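Local coordinates for protein CytC3 (Streptomyces sp., PDB 3GJB) that probably halogenates an aliphatic carbon of its substrate, as a non-haem iron enzyme of the phytanoyl-CoA dioxygenase family that uses 2-oxoglutarate, at residues A152-T157 against T250-G255; V261-Q266 against D295-N300. All blocks are in the same frame, centred on the assembly; numbering follows the deposited sequence.

Contact 1: A152-T157 against T250-G255. With AKG (2-oxoglutaric acid), chain D.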
loop_
_atom_site.group_PDB
_atom_site.type_symbol
_atom_site.label_atom_id
_atom_site.label_comp_id
_atom_site.label_asym_id
_atom_site.label_seq_id
_atom_site.Cartn_x
_atom_site.Cartn_y
_atom_site.Cartn_z
ATOM N N ALA A 152 10.345 -0.403 1.433
ATOM C CA ALA A 152 11.328 0.646 1.658
ATOM C C ALA A 152 12.029 0.957 0.336
ATOM O O ALA A 152 12.676 0.087 -0.240
ATOM C CB ALA A 152 12.342 0.191 2.696
ATOM N N PHE A 153 11.894 2.184 -0.155
ATOM C CA PHE A 153 12.552 2.553 -1.398
ATOM C C PHE A 153 13.957 3.059 -1.076
ATOM O O PHE A 153 14.872 2.961 -1.896
ATOM C CB PHE A 153 11.713 3.585 -2.153
ATOM C CG PHE A 153 10.650 2.962 -3.035
ATOM C CD1 PHE A 153 10.305 1.617 -2.888
ATOM C CD2 PHE A 153 10.009 3.708 -4.017
ATOM C CE1 PHE A 153 9.349 1.024 -3.701
ATOM C CE2 PHE A 153 9.047 3.123 -4.841
ATOM C CZ PHE A 153 8.717 1.779 -4.683
ATOM N N THR A 154 14.108 3.610 0.126
ATOM C CA THR A 154 15.400 4.055 0.642
ATOM C C THR A 154 15.419 3.237 1.922
ATOM O O THR A 154 14.448 2.548 2.213
ATOM C CB THR A 154 15.432 5.550 1.027
ATOM O OG1 THR A 154 14.438 5.802 2.022
ATOM C CG2 THR A 154 15.182 6.433 -0.177
ATOM N N HIS A 155 16.493 3.279 2.689
ATOM C CA HIS A 155 16.495 2.509 3.924
ATOM C C HIS A 155 15.572 3.161 4.965
ATOM O O HIS A 155 15.412 4.380 5.010
ATOM C CB HIS A 155 17.911 2.403 4.499
ATOM C CG HIS A 155 18.511 3.722 4.886
ATOM N ND1 HIS A 155 19.469 3.842 5.871
ATOM C CD2 HIS A 155 18.305 4.974 4.408
ATOM C CE1 HIS A 155 19.825 5.109 5.985
ATOM N NE2 HIS A 155 19.134 5.817 5.109
ATOM N N SER A 156 14.939 2.340 5.787
ATOM C CA SER A 156 14.092 2.874 6.830
ATOM C C SER A 156 14.825 2.500 8.101
ATOM O O SER A 156 14.923 1.323 8.443
ATOM C CB SER A 156 12.709 2.228 6.816
ATOM O OG SER A 156 11.883 2.872 7.769
ATOM N N THR A 157 15.350 3.497 8.798
ATOM C CA THR A 157 16.109 3.235 10.012
ATOM C C THR A 157 15.498 3.921 11.213
ATOM O O THR A 157 14.561 4.715 11.082
ATOM C CB THR A 157 17.545 3.747 9.869
ATOM O OG1 THR A 157 17.520 5.172 9.696
ATOM C CG2 THR A 157 18.210 3.117 8.658
ATOM N N THR A 250 20.066 15.131 4.374
ATOM C CA THR A 250 20.151 14.512 3.062
ATOM C C THR A 250 19.701 13.063 3.132
ATOM O O THR A 250 19.587 12.391 2.113
ATOM C CB THR A 250 21.583 14.564 2.512
ATOM O OG1 THR A 250 22.485 14.055 3.499
ATOM C CG2 THR A 250 21.968 15.994 2.160
ATOM N N ASP A 251 19.443 12.582 4.341
ATOM C CA ASP A 251 19.005 11.206 4.540
ATOM C C ASP A 251 17.486 11.167 4.685
ATOM O O ASP A 251 16.950 11.364 5.767
ATOM C CB ASP A 251 19.678 10.629 5.789
ATOM C CG ASP A 251 19.146 9.255 6.169
ATOM O OD1 ASP A 251 18.715 8.503 5.272
ATOM O OD2 ASP A 251 19.179 8.917 7.373
ATOM N N TYR A 252 16.782 10.931 3.592
ATOM C CA TYR A 252 15.333 10.882 3.675
ATOM C C TYR A 252 14.892 9.439 3.544
ATOM O O TYR A 252 15.580 8.620 2.938
ATOM C CB TYR A 252 14.705 11.736 2.568
ATOM C CG TYR A 252 14.870 11.154 1.186
ATOM C CD1 TYR A 252 14.004 10.164 0.721
ATOM C CD2 TYR A 252 15.938 11.537 0.372
ATOM C CE1 TYR A 252 14.201 9.561 -0.516
ATOM C CE2 TYR A 252 16.150 10.937 -0.870
ATOM C CZ TYR A 252 15.278 9.947 -1.308
ATOM O OH TYR A 252 15.487 9.326 -2.516
ATOM N N ARG A 253 13.761 9.116 4.149
ATOM C CA ARG A 253 13.244 7.770 4.056
ATOM C C ARG A 253 12.054 7.823 3.121
ATOM O O ARG A 253 11.243 8.748 3.194
ATOM C CB ARG A 253 12.811 7.256 5.423
ATOM C CG ARG A 253 11.987 5.990 5.332
ATOM C CD ARG A 253 10.501 6.312 5.382
ATOM N NE ARG A 253 10.027 6.403 6.760
ATOM C CZ ARG A 253 8.783 6.708 7.114
ATOM N NH1 ARG A 253 7.859 6.966 6.192
ATOM N NH2 ARG A 253 8.458 6.729 8.398
ATOM N N MET A 254 11.959 6.841 2.234
ATOM C CA MET A 254 10.861 6.792 1.289
ATOM C C MET A 254 10.236 5.424 1.263
ATOM O O MET A 254 10.848 4.457 0.812
ATOM C CB MET A 254 11.330 7.141 -0.122
ATOM C CG MET A 254 10.180 7.288 -1.108
ATOM S SD MET A 254 8.988 8.518 -0.539
ATOM C CE MET A 254 9.839 10.031 -0.950
ATOM N N GLY A 255 9.009 5.349 1.762
ATOM C CA GLY A 255 8.291 4.098 1.759
ATOM C C GLY A 255 7.214 4.160 0.686
ATOM O O GLY A 255 6.614 5.206 0.446
HETATM C C1 AKG D . 1.369 5.599 9.801
HETATM O O1 AKG D . 1.591 5.490 8.606
HETATM O O2 AKG D . 0.295 4.994 10.324
HETATM C C2 AKG D . 2.290 6.404 10.668
HETATM O O5 AKG D . 2.083 6.530 11.880
HETATM C C3 AKG D . 3.479 7.061 10.013
HETATM C C4 AKG D . 4.281 7.848 11.026
HETATM C C5 AKG D . 5.463 8.487 10.366
HETATM O O3 AKG D . 5.678 8.332 9.179
HETATM O O4 AKG D . 6.279 9.237 11.110
HETATM O O HOH W 1 11.914 5.538 8.329
HETATM O O HOH W 2 19.444 6.530 8.696
#

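Contact 2: V261-Q266 against D295-N300. With ACT (acetate ion), chain F.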
loop_
_atom_site.group_PDB
_atom_site.type_symbol
_atom_site.label_atom_id
_atom_site.label_comp_id
_atom_site.label_asym_id
_atom_site.label_seq_id
_atom_site.Cartn_x
_atom_site.Cartn_y
_atom_site.Cartn_z
ATOM N N VAL A 261 -7.096 -5.793 -1.116
ATOM C CA VAL A 261 -8.345 -6.321 -0.581
ATOM C C VAL A 261 -8.831 -7.447 -1.492
ATOM O O VAL A 261 -8.638 -7.405 -2.713
ATOM C CB VAL A 261 -9.477 -5.261 -0.526
ATOM C CG1 VAL A 261 -9.197 -4.246 0.567
ATOM C CG2 VAL A 261 -9.635 -4.589 -1.886
ATOM N N PRO A 262 -9.431 -8.491 -0.906
ATOM C CA PRO A 262 -9.926 -9.578 -1.751
ATOM C C PRO A 262 -11.034 -9.004 -2.635
ATOM O O PRO A 262 -11.548 -7.921 -2.361
ATOM C CB PRO A 262 -10.431 -10.610 -0.737
ATOM C CG PRO A 262 -10.787 -9.773 0.458
ATOM C CD PRO A 262 -9.635 -8.794 0.518
ATOM N N THR A 263 -11.389 -9.722 -3.693
ATOM C CA THR A 263 -12.407 -9.266 -4.639
ATOM C C THR A 263 -13.815 -8.996 -4.095
ATOM O O THR A 263 -14.522 -8.129 -4.613
ATOM C CB THR A 263 -12.509 -10.250 -5.825
ATOM O OG1 THR A 263 -12.621 -11.591 -5.328
ATOM C CG2 THR A 263 -11.276 -10.138 -6.706
ATOM N N GLN A 264 -14.222 -9.717 -3.057
ATOM C CA GLN A 264 -15.552 -9.513 -2.492
ATOM C C GLN A 264 -15.688 -8.165 -1.788
ATOM O O GLN A 264 -16.795 -7.759 -1.419
ATOM C CB GLN A 264 -15.904 -10.613 -1.490
ATOM C CG GLN A 264 -15.040 -10.600 -0.250
ATOM C CD GLN A 264 -13.805 -11.445 -0.418
ATOM O OE1 GLN A 264 -13.245 -11.535 -1.511
ATOM N NE2 GLN A 264 -13.362 -12.069 0.666
ATOM N N VAL A 265 -14.568 -7.473 -1.590
ATOM C CA VAL A 265 -14.612 -6.179 -0.921
ATOM C C VAL A 265 -15.004 -5.079 -1.897
ATOM O O VAL A 265 -14.600 -5.085 -3.055
ATOM C CB VAL A 265 -13.246 -5.835 -0.281
ATOM C CG1 VAL A 265 -13.277 -4.433 0.321
ATOM C CG2 VAL A 265 -12.905 -6.869 0.782
ATOM N N GLN A 266 -15.807 -4.138 -1.420
ATOM C CA GLN A 266 -16.235 -3.022 -2.245
ATOM C C GLN A 266 -15.307 -1.829 -2.005
ATOM O O GLN A 266 -15.153 -1.361 -0.876
ATOM C CB GLN A 266 -17.678 -2.640 -1.898
ATOM C CG GLN A 266 -18.173 -1.377 -2.591
ATOM C CD GLN A 266 -18.309 -1.549 -4.096
ATOM O OE1 GLN A 266 -19.097 -2.374 -4.567
ATOM N NE2 GLN A 266 -17.543 -0.772 -4.856
ATOM N N ASP A 295 -12.082 -12.050 -10.840
ATOM C CA ASP A 295 -13.072 -11.217 -10.179
ATOM C C ASP A 295 -14.490 -11.714 -10.462
ATOM O O ASP A 295 -15.062 -11.423 -11.513
ATOM C CB ASP A 295 -12.926 -9.763 -10.640
ATOM C CG ASP A 295 -13.988 -8.853 -10.047
ATOM O OD1 ASP A 295 -14.590 -9.232 -9.022
ATOM O OD2 ASP A 295 -14.211 -7.754 -10.599
ATOM N N GLU A 296 -15.042 -12.467 -9.513
ATOM C CA GLU A 296 -16.394 -13.000 -9.636
ATOM C C GLU A 296 -17.432 -11.965 -9.230
ATOM O O GLU A 296 -18.619 -12.274 -9.195
ATOM C CB GLU A 296 -16.589 -14.197 -8.714
ATOM C CG GLU A 296 -15.606 -15.320 -8.865
ATOM C CD GLU A 296 -15.758 -16.323 -7.742
ATOM O OE1 GLU A 296 -15.550 -15.922 -6.579
ATOM O OE2 GLU A 296 -16.094 -17.499 -8.011
ATOM N N TYR A 297 -16.999 -10.747 -8.921
ATOM C CA TYR A 297 -17.932 -9.726 -8.466
ATOM C C TYR A 297 -18.274 -8.597 -9.414
ATOM O O TYR A 297 -19.444 -8.257 -9.566
ATOM C CB TYR A 297 -17.456 -9.145 -7.127
ATOM C CG TYR A 297 -17.397 -10.190 -6.033
ATOM C CD1 TYR A 297 -16.328 -11.080 -5.948
ATOM C CD2 TYR A 297 -18.453 -10.344 -5.132
ATOM C CE1 TYR A 297 -16.313 -12.097 -5.002
ATOM C CE2 TYR A 297 -18.449 -11.361 -4.181
ATOM C CZ TYR A 297 -17.380 -12.233 -4.123
ATOM O OH TYR A 297 -17.377 -13.248 -3.193
ATOM N N GLY A 298 -17.271 -7.997 -10.038
ATOM C CA GLY A 298 -17.543 -6.908 -10.959
ATOM C C GLY A 298 -18.163 -5.670 -10.325
ATOM O O GLY A 298 -18.613 -4.772 -11.040
ATOM N N HIS A 299 -18.170 -5.600 -8.995
ATOM C CA HIS A 299 -18.752 -4.451 -8.297
ATOM C C HIS A 299 -17.782 -3.291 -8.048
ATOM O O HIS A 299 -18.149 -2.286 -7.433
ATOM C CB HIS A 299 -19.373 -4.899 -6.963
ATOM C CG HIS A 299 -18.398 -5.523 -6.011
ATOM N ND1 HIS A 299 -18.795 -6.166 -4.859
ATOM C CD2 HIS A 299 -17.048 -5.599 -6.034
ATOM C CE1 HIS A 299 -17.735 -6.613 -4.212
ATOM N NE2 HIS A 299 -16.660 -6.283 -4.903
ATOM N N ASN A 300 -16.552 -3.420 -8.537
ATOM C CA ASN A 300 -15.548 -2.377 -8.358
ATOM C C ASN A 300 -15.089 -1.764 -9.661
ATOM O O ASN A 300 -15.138 -2.410 -10.700
ATOM C CB ASN A 300 -14.308 -2.945 -7.670
ATOM C CG ASN A 300 -14.508 -3.157 -6.209
ATOM O OD1 ASN A 300 -14.942 -2.254 -5.504
ATOM N ND2 ASN A 300 -14.183 -4.350 -5.731
HETATM C C ACT F . -21.273 -5.766 -3.645
HETATM O O ACT F . -21.741 -5.381 -4.693
HETATM O OXT ACT F . -20.934 -7.055 -3.506
HETATM C CH3 ACT F . -21.055 -4.809 -2.519
HETATM O O HOH W 3 -13.437 -13.512 -7.174
HETATM O O HOH W 4 -14.159 -7.135 -6.971
#

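Contact 1: A152-T157 against T250-G255
Ala152 and Gly255 face each other as an antiparallel, non-hydrogen-bonded pair, CA to CA 4.6 Å. Here strand 147-152 ends and its chain turns off beside strand 253-262. Phe153 N still donates to Met254 O at 2.7 Å, nearly in line with the carbonyl. Thr154 N donates weakly to the same oxygen, and beyond it side chains carry the contact. Thr154 OG1 lies between its own N and carbonyl carbon (chi1 59°), which directs it at the partner backbone. Thr154 OG1 accepts from Met254 N at 2.7 Å and donates to a lone pair of Tyr252 O at 3.2 Å. Thr154 CG2 meets Tyr252 CE1 at 3.3 Å. A valine here would probably leave Met254 N and Tyr252 O without their mate where strand 253-262 begins. Farther out, His155 NE2 donates to Asp251 OD1 at 2.7 Å, on the syn side but 31° out of the carboxylate plane. A water joins Asp251 OD2 to Thr157 OG1. Another accepts a hydrogen bond from Arg253 NE and also bonds to Ser156 OG. Arg253 NH2 bonds weakly to 2-oxoglutarate O3. That water and the carbonyls of Phe106 and Gly161 hold the guanidinium, which is probably how its charge comes to face the cosubstrate's distal carboxylate.

Contact 2: V261-Q266 against D295-N300
This is a polar contact between two loops at the edge of the fold, where the turn after strand 253-262 meets the loop after strand 289-292. Pro262 to Val265 form a type I beta turn, closed by Val265 N to Pro262 O. The second loop reads the carbonyls of this turn with its side chains. His299 NE2 donates to Thr263 O at 2.8 Å, with the oxygen 28° out of the ring plane. The imidazole is sandwiched: Tyr297 CB lies over one face, and Gln266 CA covers the opposite face toward its rim. Asn300 ND2 donates almost straight (173°) to Val265 O at 2.8 Å, in the plane of the amide, while its OD1 accepts from Val267 N. Gln266 extends CG anti to its own N and then bends at chi2 (67°). This brings Gln266 NE2 to His299 O at 3.0 Å, from above the carbonyl plane. At the other end, Gln264 CA sits over the centre of the Tyr297 ring, a CH-pi contact of 3.6 Å from CA to the centroid. Gln264 CB touches Tyr297 CZ at 3.4 Å. Water links Thr263 OG1 to Glu296 N. The second loop is shaped by Asp295, whose OD1 accepts from Tyr297 N at 2.8 Å and Gly298 N at 3.1 Å, both from one face of the carboxylate. These two bonds are the mark of an Asx turn and Asx motif.

The contacts follow one another along the chain, contact 1 first, and both use strand 253-262. Contact 1 lies at the start of this strand and contact 2 at its end. Their centres are 33 Å apart, on opposite sides of the chain's centre, and their nearest atoms are about 18 Å apart. The strand lies within the antiparallel sheet, between strands 147-152 and 98-108. Contact 1 joins it to the loop that continues 147-152. Contact 2 joins it to the loop beyond the outermost strand 289-292. Only contact 1 touches 2-oxoglutarate, and in contact 1 the side chain of Arg253 is about 9 Å from the bound iron. Contact 2 is packing at the far end of the cupin-type core.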